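Local structure of beta-1,4-exocellulase (Thermobifida fusca, 4B4H) at residues N228-E234 with S315-R320; N328-A332 with F405-E411. The protein is the catalytic domain of a family 6 cellobiohydrolase, which probably cleaves the beta-1,4-glycosidic bonds of cellulose. One frame throughout, in Å; residues are numbered along the deposited sequence.

Interaction 1: residues N228-E234 with S315-R320; sequences NYSATVE and SRIDRR
The guanidinium of R320 carries Y229 CB over the centre of one face, while S230 OG and the D318 carboxylate lie at its edge, in plane. Within 315-320, R320 grips D318 side-on, R320 NE to D318 OD1 at 2.9 Å and R320 NH2 to D318 OD2 at 2.8 Å, which holds the guanidinium against rotation. Across the contact R320 NH2 also reaches S230 OG, and R320 NH1 reaches N228 OD1 (2.7 Å); both bonds are weak, the amide plane of N228 turned 64° from the guanidinium. S230 OG has a second partner in H188. Farther along, the E234 chain bends at chi2 (-81°) and brings its carboxylate to the 316-318 backbone: E234 OE1 takes I317 N at 2.8 Å through its syn lone pair, almost straight, and OE2 receives a weak bond from D318 N. I317 CD1 packs on A231 CB (3.8 Å). Water 1 bridges A231 N and D318 OD2; water 2 joins E234 OE1 to S315 O. N228, a probable substrate-binding residue, touches this buried charged pair through its weak bond to R320. The two loops meet just beyond helix 308-315 and strand 221-224, with helix 262-276 against the 228-234 side through S230 and V233.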
# COMPACT_ATOMS: atom_id res chain seq x y z
N ASN A 228 1.08 -1.15 -4.44
CA ASN A 228 0.83 -0.53 -5.75
C ASN A 228 2.14 -0.32 -6.52
O ASN A 228 3.16 -0.95 -6.22
CB ASN A 228 0.02 0.79 -5.62
CG ASN A 228 -0.90 1.07 -6.81
OD1 ASN A 228 -0.46 1.45 -7.89
ND2 ASN A 228 -2.22 0.94 -6.58
N TYR A 229 2.08 0.52 -7.54
CA TYR A 229 3.15 0.54 -8.54
C TYR A 229 3.57 1.95 -8.96
O TYR A 229 4.39 2.11 -9.86
CB TYR A 229 2.71 -0.25 -9.79
CG TYR A 229 2.34 -1.71 -9.56
CD1 TYR A 229 1.02 -2.08 -9.24
CD2 TYR A 229 3.29 -2.72 -9.69
CE1 TYR A 229 0.68 -3.41 -9.03
CE2 TYR A 229 2.94 -4.05 -9.47
CZ TYR A 229 1.63 -4.39 -9.17
OH TYR A 229 1.32 -5.72 -8.99
N SER A 230 3.02 2.97 -8.30
CA SER A 230 3.26 4.37 -8.64
C SER A 230 4.72 4.71 -8.35
O SER A 230 5.29 4.15 -7.41
CB SER A 230 2.29 5.31 -7.93
OG SER A 230 1.04 5.35 -8.62
N ALA A 231 5.31 5.54 -9.19
CA ALA A 231 6.73 5.85 -9.12
C ALA A 231 7.06 6.71 -7.90
O ALA A 231 6.30 7.62 -7.59
CB ALA A 231 7.19 6.54 -10.40
N THR A 232 8.18 6.41 -7.22
CA THR A 232 8.66 7.25 -6.11
C THR A 232 8.99 8.65 -6.62
O THR A 232 8.40 9.64 -6.16
CB THR A 232 9.90 6.65 -5.43
OG1 THR A 232 9.61 5.33 -4.97
CG2 THR A 232 10.29 7.49 -4.25
N VAL A 233 9.93 8.71 -7.57
CA VAL A 233 10.18 9.93 -8.36
C VAL A 233 10.10 9.55 -9.85
O VAL A 233 10.53 8.47 -10.23
CB VAL A 233 11.56 10.57 -8.05
CG1 VAL A 233 11.76 11.84 -8.87
CG2 VAL A 233 11.71 10.87 -6.55
N GLU A 234 9.51 10.42 -10.67
CA GLU A 234 9.63 10.30 -12.12
C GLU A 234 10.83 11.15 -12.56
O GLU A 234 10.74 12.37 -12.54
CB GLU A 234 8.35 10.76 -12.82
CG GLU A 234 7.21 9.75 -12.75
CD GLU A 234 7.30 8.64 -13.78
OE1 GLU A 234 8.31 8.55 -14.52
OE2 GLU A 234 6.34 7.85 -13.87
N SER A 315 8.73 8.88 -21.70
CA SER A 315 9.62 9.43 -20.66
C SER A 315 9.32 8.88 -19.27
O SER A 315 10.18 8.94 -18.39
CB SER A 315 9.49 10.95 -20.61
OG SER A 315 10.03 11.52 -21.78
N ARG A 316 8.10 8.38 -19.08
CA ARG A 316 7.66 7.93 -17.75
C ARG A 316 8.12 6.52 -17.42
O ARG A 316 8.10 5.63 -18.29
CB ARG A 316 6.14 8.06 -17.59
CG ARG A 316 5.27 7.27 -18.56
CD ARG A 316 3.84 7.73 -18.35
NE ARG A 316 2.84 7.20 -19.27
CZ ARG A 316 2.07 6.15 -19.03
NH1 ARG A 316 2.21 5.44 -17.91
NH2 ARG A 316 1.16 5.78 -19.92
N ILE A 317 8.53 6.32 -16.17
CA ILE A 317 8.99 5.01 -15.73
C ILE A 317 7.81 4.10 -15.35
O ILE A 317 7.86 2.93 -15.62
CB ILE A 317 10.07 5.07 -14.63
CG1 ILE A 317 9.51 5.68 -13.34
CG2 ILE A 317 11.29 5.80 -15.16
CD1 ILE A 317 10.34 5.37 -12.11
N ASP A 318 6.79 4.68 -14.72
CA ASP A 318 5.53 3.97 -14.49
C ASP A 318 4.86 3.83 -15.85
O ASP A 318 4.32 4.83 -16.37
CB ASP A 318 4.66 4.77 -13.52
CG ASP A 318 3.35 4.07 -13.16
OD1 ASP A 318 2.94 3.08 -13.81
OD2 ASP A 318 2.71 4.55 -12.20
N ARG A 319 4.90 2.62 -16.41
CA ARG A 319 4.42 2.37 -17.77
C ARG A 319 2.98 1.85 -17.84
O ARG A 319 2.52 1.41 -18.89
CB ARG A 319 5.34 1.40 -18.51
CG ARG A 319 6.77 1.89 -18.61
CD ARG A 319 7.53 1.07 -19.64
NE ARG A 319 7.42 -0.36 -19.38
CZ ARG A 319 8.24 -1.06 -18.60
NH1 ARG A 319 9.29 -0.46 -18.03
NH2 ARG A 319 8.06 -2.36 -18.41
N ARG A 320 2.26 1.92 -16.74
CA ARG A 320 0.90 1.39 -16.73
C ARG A 320 -0.02 2.13 -17.71
O ARG A 320 0.26 3.24 -18.12
CB ARG A 320 0.33 1.47 -15.34
CG ARG A 320 0.91 0.44 -14.40
CD ARG A 320 0.29 0.59 -13.03
NE ARG A 320 0.75 1.80 -12.36
CZ ARG A 320 0.26 2.24 -11.20
NH1 ARG A 320 -0.74 1.59 -10.59
NH2 ARG A 320 0.77 3.33 -10.65
O HOH W 1 3.63 6.83 -11.02
O HOH W 2 10.40 9.74 -15.84

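Interaction 2: residues N328-A332 with F405-E411; sequences NQAGA and FSAQFRE
N328 starts the contact, its side chain directed at the helix 406-414 and its amide carbon CG meeting F405 CE2 at the ring edge, 3.9 Å away. The amide and ring planes stand 71° apart. The N328 amide also lies beside Q408, whose own amide is turned almost perpendicular to it, and N328 ND2 bonds outside the contact to S358 OG. With CG anti to the backbone N (chi1 -165°) and the chain extended beyond it, Q408 carries NE2 across to within 3.5 Å of N328 CA. Q329 points its CB away from the helix, its NE2 bonding to S392 O, while the backbone O is tied through water 3 to Q408 NE2. Q329 also opens a type II turn, closed by A332 N on Q329 O at 3.2 Å. G331 N then gives a direct hydrogen bond to E411 OE1 (2.9 Å), not quite straight and arriving from above the carboxylate plane. A332 O is joined to the same oxygen by water 4. Replacing E411 with an alanine would probably leave G331 N and water 4 without their shared acceptor and open a gap between turn and helix. The positive phi of G331 (83°) is that of the glycine-favoured third position of a type II turn, here held by the carboxylate of a C-terminal helix. At the other end N328 bonds through its backbone N to D359, the predicted proton acceptor, so the residue leading into the turn borders the probable active site of this family 6 domain.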
# COMPACT_ATOMS: atom_id res chain seq x y z
N ASN A 328 -1.40 -7.23 -10.37
CA ASN A 328 -0.30 -7.95 -11.03
C ASN A 328 0.21 -7.27 -12.30
O ASN A 328 0.15 -7.84 -13.40
CB ASN A 328 -0.74 -9.40 -11.34
CG ASN A 328 -1.07 -10.21 -10.08
OD1 ASN A 328 -0.41 -10.07 -9.06
ND2 ASN A 328 -2.11 -11.04 -10.16
N GLN A 329 0.70 -6.04 -12.16
CA GLN A 329 0.92 -5.17 -13.31
C GLN A 329 2.08 -5.59 -14.23
O GLN A 329 3.22 -5.73 -13.79
CB GLN A 329 1.04 -3.71 -12.85
CG GLN A 329 -0.30 -3.11 -12.47
CD GLN A 329 -1.23 -3.05 -13.67
OE1 GLN A 329 -1.00 -2.26 -14.61
NE2 GLN A 329 -2.28 -3.87 -13.67
N ALA A 330 1.75 -5.81 -15.51
CA ALA A 330 2.71 -6.28 -16.52
C ALA A 330 3.96 -5.41 -16.60
O ALA A 330 3.86 -4.19 -16.72
CB ALA A 330 2.03 -6.38 -17.89
N GLY A 331 5.12 -6.06 -16.56
CA GLY A 331 6.38 -5.34 -16.75
C GLY A 331 6.93 -4.64 -15.53
O GLY A 331 8.00 -4.05 -15.61
N ALA A 332 6.24 -4.72 -14.40
CA ALA A 332 6.71 -4.04 -13.20
C ALA A 332 8.05 -4.61 -12.75
O ALA A 332 8.42 -5.75 -13.07
CB ALA A 332 5.67 -4.13 -12.09
N PHE A 405 3.58 -16.43 -7.21
CA PHE A 405 3.39 -16.17 -8.65
C PHE A 405 4.77 -16.09 -9.30
O PHE A 405 5.38 -15.02 -9.33
CB PHE A 405 2.61 -14.86 -8.82
CG PHE A 405 2.08 -14.60 -10.21
CD1 PHE A 405 2.20 -15.52 -11.25
CD2 PHE A 405 1.44 -13.39 -10.48
CE1 PHE A 405 1.70 -15.23 -12.52
CE2 PHE A 405 0.95 -13.09 -11.74
CZ PHE A 405 1.07 -14.02 -12.77
N SER A 406 5.25 -17.23 -9.80
CA SER A 406 6.65 -17.36 -10.24
C SER A 406 6.98 -16.52 -11.48
O SER A 406 7.99 -15.80 -11.50
CB SER A 406 7.03 -18.83 -10.45
OG SER A 406 8.43 -18.95 -10.65
N ALA A 407 6.15 -16.63 -12.51
CA ALA A 407 6.28 -15.76 -13.67
C ALA A 407 6.42 -14.28 -13.27
O ALA A 407 7.31 -13.58 -13.76
CB ALA A 407 5.12 -15.97 -14.64
N GLN A 408 5.59 -13.81 -12.34
CA GLN A 408 5.67 -12.43 -11.87
C GLN A 408 6.94 -12.15 -11.07
O GLN A 408 7.51 -11.07 -11.20
CB GLN A 408 4.44 -12.07 -11.04
CG GLN A 408 4.25 -10.57 -10.82
CD GLN A 408 3.35 -10.26 -9.63
OE1 GLN A 408 3.27 -11.02 -8.67
NE2 GLN A 408 2.67 -9.12 -9.70
N PHE A 409 7.36 -13.09 -10.23
CA PHE A 409 8.60 -12.86 -9.48
C PHE A 409 9.83 -12.76 -10.40
O PHE A 409 10.65 -11.85 -10.25
CB PHE A 409 8.82 -13.91 -8.38
CG PHE A 409 10.06 -13.66 -7.56
CD1 PHE A 409 10.01 -12.86 -6.41
CD2 PHE A 409 11.28 -14.23 -7.94
CE1 PHE A 409 11.17 -12.63 -5.66
CE2 PHE A 409 12.43 -13.99 -7.20
CZ PHE A 409 12.36 -13.20 -6.06
N ARG A 410 9.96 -13.69 -11.34
CA ARG A 410 11.05 -13.61 -12.31
C ARG A 410 11.09 -12.29 -13.08
O ARG A 410 12.16 -11.71 -13.30
CB ARG A 410 11.00 -14.79 -13.30
CG ARG A 410 11.32 -16.12 -12.66
CD ARG A 410 10.84 -17.27 -13.52
NE ARG A 410 11.55 -17.40 -14.80
CZ ARG A 410 10.98 -17.83 -15.93
NH1 ARG A 410 9.69 -18.14 -15.96
NH2 ARG A 410 11.70 -17.93 -17.04
N GLU A 411 9.93 -11.80 -13.51
CA GLU A 411 9.81 -10.52 -14.19
C GLU A 411 10.16 -9.35 -13.27
O GLU A 411 10.94 -8.47 -13.64
CB GLU A 411 8.41 -10.31 -14.75
CG GLU A 411 8.30 -9.03 -15.57
CD GLU A 411 6.99 -8.90 -16.31
OE1 GLU A 411 5.94 -8.68 -15.65
OE2 GLU A 411 7.02 -8.99 -17.55
O HOH W 3 3.85 -7.25 -11.62
O HOH W 4 6.35 -7.80 -12.97

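How the interactions relate
Interactions 1 and 2 share one long loop, between helix 308-315 and strand 339-340: its early part, 315-320, packs on the loop 228-234, and its later part, 328-332, on helix 406-414. Interaction 1 is almost wholly buried; a salt-bridged arginine within 315-320 adds weak bonds to the other loop, and a glutamate takes backbone N-H groups. Interaction 2 is smaller, buried at N328 but reaching the surface at A330, and combines a backbone-to-carboxylate hydrogen bond with water bridges and edge packing. They touch where Y229 OH probably bonds weakly to Q329 N (3.2 Å) and R320 CG packs on Q329 OE1. Y229 OH also bonds to D359, so both contacts border the predicted catalytic centre.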